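Local coordinates for hypothetical protein yiiX (Escherichia coli, PDB 2IF6), which is probably a hydrolase of the permuted papain-like C92 family, although its substrate and physiological role are not established, at residues Val46-Ala49 / Tyr55-Leu58. Sequence-based numbering, arbitrary orientation.
Sequences VFEA and YTPL
With chi1 at 54°, E48 sets its CG between its own backbone N and carbonyl carbon, and the chain then runs out extended, carrying the carboxylate across to T56. There OG1 stands beside its own backbone N (chi1 -60°), turned to meet it. T56 OG1 donates its proton to E48 OE2 over a short 2.6 Å, arriving on the anti side of the carboxylate and a little out of its plane. Alongside this bond, V46 and T56 form an antiparallel hydrogen-bonded pair, V46 N to T56 O at 2.7 Å and T56 N to V46 O at 2.9 Å. Y55 CA adds a C-H...O contact to the same V46 O.

On the face that carries V46 and T56, the CG2 methyl of V46 packs against L58 CD1 at 3.6 Å, just after P57, which occupies the N-cap position before helix 58-63. The other face holds F47 and Y55, a non-hydrogen-bonded pair whose rings meet obliquely, F47 CD1 lying 4.1 Å from Y55 CE1. F47 continues onto V115 and V119 of helix 112-124, while R40 makes a cation-pi contact with the Y55 ring.

The contact joins the two strands of the 43-49/53-57 hairpin, with 53-57 an outermost strand of the six-stranded antiparallel sheet, and L58 begins the helix that follows. The buried carboxylate of E48 is gripped at both oxygens, OE2 by T56 and OE1 by H33 NE2, and OE1 also has a weak hydrogen bond with W61 NE1. C112, H33 and E48 are placed as a Cys-His-Glu triad might be, consistent with a permuted papain-like family, though their roles are unproven; T56 would then act from the second shell, fixing the rotation of a carboxylate that may help to orient H33.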
loop_
_atom_site.group_PDB
_atom_site.type_symbol
_atom_site.label_atom_id
_atom_site.label_comp_id
_atom_site.label_asym_id
_atom_site.label_seq_id
_atom_site.Cartn_x
_atom_site.Cartn_y
_atom_site.Cartn_z
ATOM N N VAL A 46 -10.326 -2.984 -5.812
ATOM C CA VAL A 46 -9.101 -2.539 -5.171
ATOM C C VAL A 46 -7.924 -2.825 -6.128
ATOM O O VAL A 46 -7.622 -3.998 -6.452
ATOM C CB VAL A 46 -8.879 -3.207 -3.764
ATOM C CG1 VAL A 46 -7.525 -2.760 -3.156
ATOM C CG2 VAL A 46 -10.047 -2.889 -2.822
ATOM N N PHE A 47 -7.277 -1.745 -6.584
ATOM C CA PHE A 47 -6.051 -1.818 -7.385
ATOM C C PHE A 47 -4.906 -2.075 -6.414
ATOM O O PHE A 47 -4.688 -1.261 -5.501
ATOM C CB PHE A 47 -5.849 -0.437 -8.041
ATOM C CG PHE A 47 -4.519 -0.241 -8.715
ATOM C CD1 PHE A 47 -4.311 -0.712 -10.018
ATOM C CD2 PHE A 47 -3.482 0.470 -8.075
ATOM C CE1 PHE A 47 -3.100 -0.502 -10.701
ATOM C CE2 PHE A 47 -2.234 0.677 -8.754
ATOM C CZ PHE A 47 -2.057 0.188 -10.072
ATOM N N GLU A 48 -4.193 -3.198 -6.585
ATOM C CA GLU A 48 -3.149 -3.576 -5.616
ATOM C C GLU A 48 -1.996 -4.313 -6.278
ATOM O O GLU A 48 -2.201 -4.990 -7.280
ATOM C CB GLU A 48 -3.748 -4.477 -4.535
ATOM C CG GLU A 48 -4.480 -5.704 -5.150
ATOM C CD GLU A 48 -4.868 -6.743 -4.123
ATOM O OE1 GLU A 48 -4.391 -6.675 -2.969
ATOM O OE2 GLU A 48 -5.628 -7.666 -4.475
ATOM N N ALA A 49 -0.799 -4.167 -5.718
ATOM C CA ALA A 49 0.388 -4.886 -6.206
ATOM C C ALA A 49 0.512 -6.129 -5.354
ATOM O O ALA A 49 0.951 -6.052 -4.214
ATOM C CB ALA A 49 1.618 -4.021 -6.085
ATOM N N TYR A 55 -6.599 -5.579 -10.411
ATOM C CA TYR A 55 -7.849 -5.203 -9.732
ATOM C C TYR A 55 -8.509 -6.403 -9.058
ATOM O O TYR A 55 -8.632 -7.481 -9.657
ATOM C CB TYR A 55 -8.866 -4.683 -10.732
ATOM C CG TYR A 55 -8.423 -3.558 -11.624
ATOM C CD1 TYR A 55 -8.203 -2.273 -11.116
ATOM C CD2 TYR A 55 -8.284 -3.765 -12.998
ATOM C CE1 TYR A 55 -7.851 -1.228 -11.956
ATOM C CE2 TYR A 55 -7.917 -2.753 -13.839
ATOM C CZ TYR A 55 -7.707 -1.484 -13.323
ATOM O OH TYR A 55 -7.333 -0.504 -14.191
ATOM N N THR A 56 -8.972 -6.200 -7.836
ATOM C CA THR A 56 -9.651 -7.218 -7.065
ATOM C C THR A 56 -10.986 -6.677 -6.563
ATOM O O THR A 56 -11.018 -5.574 -6.034
ATOM C CB THR A 56 -8.803 -7.561 -5.809
ATOM O OG1 THR A 56 -7.524 -8.032 -6.238
ATOM C CG2 THR A 56 -9.466 -8.611 -4.970
ATOM N N PRO A 57 -12.085 -7.457 -6.683
ATOM C CA PRO A 57 -13.348 -6.967 -6.114
ATOM C C PRO A 57 -13.216 -6.635 -4.619
ATOM O O PRO A 57 -12.601 -7.368 -3.863
ATOM C CB PRO A 57 -14.316 -8.132 -6.346
ATOM C CG PRO A 57 -13.786 -8.846 -7.505
ATOM C CD PRO A 57 -12.269 -8.751 -7.383
ATOM N N LEU A 58 -13.753 -5.501 -4.216
ATOM C CA LEU A 58 -13.612 -5.029 -2.825
ATOM C C LEU A 58 -14.029 -6.067 -1.757
ATOM O O LEU A 58 -13.357 -6.252 -0.751
ATOM C CB LEU A 58 -14.385 -3.720 -2.639
ATOM C CG LEU A 58 -14.409 -3.147 -1.221
ATOM C CD1 LEU A 58 -12.959 -2.747 -0.790
ATOM C CD2 LEU A 58 -15.323 -1.928 -1.176
#